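PDB 6DET: Tv2483, which binds L-arginine with high selectivity and, as a lipoprotein of the solute-binding family 3, probably delivers it to an ABC transporter. Local coordinates for residues 144-149 / 188-193. Residues are numbered along the deposited sequence; the frame is centred on the assembly and turned at random.
Sequences TIAVEA and DAIVVD. With ARG (arginine), chain B.
Ile145 and Ala146 pair in parallel with Ala189 and Ile190, the strand axes 4.5 Å apart at 26°; backbone bonds include Ala146 N to Ala189 O at 2.9 Å and Val191 N to Ala146 O. Asp188 grips Thr144 through two bonds: its N donates to Thr144 O, which also accepts weakly from Ala189 N, and its OD2 takes Thr144 N at 3.0 Å through the anti lone pair, almost straight (174°). On one face Val147 and Val191 lie side by side, CG1 to CG2 3.8 Å, and Ile145 CG2 also meets that CG2; on the other, Ala146 CB touches Ile190 CG2, both residues packed against Leu178 of helix 175-184. Strand 167-172 flanks 143-148 on its far side, within one lobe of the periplasmic-binding-protein fold; the C-terminal ends of the two paired strands reach the ligand. There they splay, from 4.6 Å between the CA atoms of Ala146 and Ile190 to 7.9 Å between those of Glu148 and Val192, and a water bridges Glu148 N and Val191 O. Glu148, extended with CG anti to its N (chi1 -170°), presents both oxygens to the bound arginine: OE1 accepts from NE and OE2 from NH1, each at 2.8 Å. Asp193 OD2 takes the ligand's amino N and Tyr219 OH; OD1 salt-bridges Lys124.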
loop_
_atom_site.group_PDB
_atom_site.type_symbol
_atom_site.label_atom_id
_atom_site.label_comp_id
_atom_site.label_asym_id
_atom_site.label_seq_id
_atom_site.Cartn_x
_atom_site.Cartn_y
_atom_site.Cartn_z
ATOM N N THR A 144 -14.851 -7.944 17.427
ATOM C CA THR A 144 -13.480 -7.459 17.411
ATOM C C THR A 144 -12.911 -7.612 16.014
ATOM O O THR A 144 -12.975 -8.697 15.426
ATOM C CB THR A 144 -12.642 -8.239 18.422
ATOM O OG1 THR A 144 -13.171 -7.989 19.719
ATOM C CG2 THR A 144 -11.175 -7.828 18.373
ATOM N N ILE A 145 -12.324 -6.539 15.494
ATOM C CA ILE A 145 -11.813 -6.526 14.134
ATOM C C ILE A 145 -10.363 -6.079 14.172
ATOM O O ILE A 145 -10.037 -5.065 14.803
ATOM C CB ILE A 145 -12.628 -5.599 13.220
ATOM C CG1 ILE A 145 -14.110 -5.984 13.293
ATOM C CG2 ILE A 145 -12.059 -5.658 11.786
ATOM C CD1 ILE A 145 -15.010 -5.117 12.454
ATOM N N ALA A 146 -9.499 -6.835 13.507
ATOM C CA ALA A 146 -8.068 -6.555 13.517
ATOM C C ALA A 146 -7.711 -5.765 12.272
ATOM O O ALA A 146 -8.246 -6.005 11.181
ATOM C CB ALA A 146 -7.223 -7.834 13.580
ATOM N N VAL A 147 -6.803 -4.813 12.452
ATOM C CA VAL A 147 -6.308 -3.995 11.352
ATOM C C VAL A 147 -4.800 -3.904 11.497
ATOM O O VAL A 147 -4.254 -3.998 12.600
ATOM C CB VAL A 147 -6.951 -2.589 11.328
ATOM C CG1 VAL A 147 -8.472 -2.703 11.330
ATOM C CG2 VAL A 147 -6.458 -1.721 12.504
ATOM N N GLU A 148 -4.122 -3.727 10.379
ATOM C CA GLU A 148 -2.706 -3.398 10.439
ATOM C C GLU A 148 -2.522 -1.988 11.026
ATOM O O GLU A 148 -3.224 -1.040 10.652
ATOM C CB GLU A 148 -2.091 -3.536 9.043
ATOM C CG GLU A 148 -0.588 -3.442 9.029
ATOM C CD GLU A 148 0.039 -3.601 7.626
ATOM O OE1 GLU A 148 -0.650 -3.476 6.579
ATOM O OE2 GLU A 148 1.270 -3.818 7.581
ATOM N N ALA A 149 -1.614 -1.860 11.989
ATOM C CA ALA A 149 -1.383 -0.576 12.634
ATOM C C ALA A 149 -0.931 0.477 11.633
ATOM O O ALA A 149 -0.193 0.186 10.691
ATOM C CB ALA A 149 -0.317 -0.698 13.717
ATOM N N ASP A 188 -12.877 -11.457 15.196
ATOM C CA ASP A 188 -13.938 -12.028 14.374
ATOM C C ASP A 188 -13.812 -11.665 12.905
ATOM O O ASP A 188 -14.423 -12.327 12.057
ATOM C CB ASP A 188 -15.298 -11.540 14.868
ATOM C CG ASP A 188 -15.510 -11.812 16.335
ATOM O OD1 ASP A 188 -15.782 -12.978 16.650
ATOM O OD2 ASP A 188 -15.423 -10.860 17.146
ATOM N N ALA A 189 -13.063 -10.618 12.598
ATOM C CA ALA A 189 -12.860 -10.178 11.231
ATOM C C ALA A 189 -11.574 -9.374 11.180
ATOM O O ALA A 189 -11.064 -8.938 12.217
ATOM C CB ALA A 189 -14.018 -9.328 10.742
ATOM N N ILE A 190 -11.091 -9.148 9.954
ATOM C CA ILE A 190 -9.920 -8.318 9.688
ATOM C C ILE A 190 -10.198 -7.410 8.498
ATOM O O ILE A 190 -11.021 -7.712 7.626
ATOM C CB ILE A 190 -8.655 -9.148 9.410
ATOM C CG1 ILE A 190 -8.743 -9.859 8.051
ATOM C CG2 ILE A 190 -8.405 -10.130 10.561
ATOM C CD1 ILE A 190 -7.542 -10.692 7.693
ATOM N N VAL A 191 -9.465 -6.307 8.458
ATOM C CA VAL A 191 -9.430 -5.399 7.306
ATOM C C VAL A 191 -8.144 -5.655 6.536
ATOM O O VAL A 191 -7.051 -5.703 7.125
ATOM C CB VAL A 191 -9.501 -3.924 7.737
ATOM C CG1 VAL A 191 -9.394 -3.005 6.501
ATOM C CG2 VAL A 191 -10.754 -3.648 8.463
ATOM N N VAL A 192 -8.259 -5.815 5.217
ATOM C CA VAL A 192 -7.099 -5.943 4.347
ATOM C C VAL A 192 -7.361 -5.089 3.116
ATOM O O VAL A 192 -8.493 -4.661 2.860
ATOM C CB VAL A 192 -6.815 -7.407 3.952
ATOM C CG1 VAL A 192 -6.469 -8.240 5.188
ATOM C CG2 VAL A 192 -8.023 -8.042 3.257
ATOM N N ASP A 193 -6.291 -4.807 2.366
ATOM C CA ASP A 193 -6.431 -4.116 1.088
ATOM C C ASP A 193 -6.682 -5.152 0.005
ATOM O O ASP A 193 -5.999 -6.185 -0.061
ATOM C CB ASP A 193 -5.198 -3.285 0.699
ATOM C CG ASP A 193 -4.977 -2.058 1.572
ATOM O OD1 ASP A 193 -5.837 -1.694 2.397
ATOM O OD2 ASP A 193 -3.902 -1.414 1.394
HETATM N N ARG B . -2.579 0.906 2.300
HETATM C CA ARG B . -1.906 0.777 3.619
HETATM C C ARG B . -1.441 2.153 4.084
HETATM O O ARG B . -1.306 3.052 3.232
HETATM C CB ARG B . -0.710 -0.170 3.537
HETATM C CG ARG B . -1.074 -1.624 3.257
HETATM C CD ARG B . 0.133 -2.542 3.095
HETATM N NE ARG B . 0.877 -2.627 4.336
HETATM C CZ ARG B . 2.062 -2.067 4.556
HETATM N NH1 ARG B . 2.603 -2.196 5.770
HETATM N NH2 ARG B . 2.689 -1.377 3.602
HETATM O OXT ARG B . -1.188 2.346 5.281
HETATM O O HOH W 1 -5.206 -3.846 7.696
#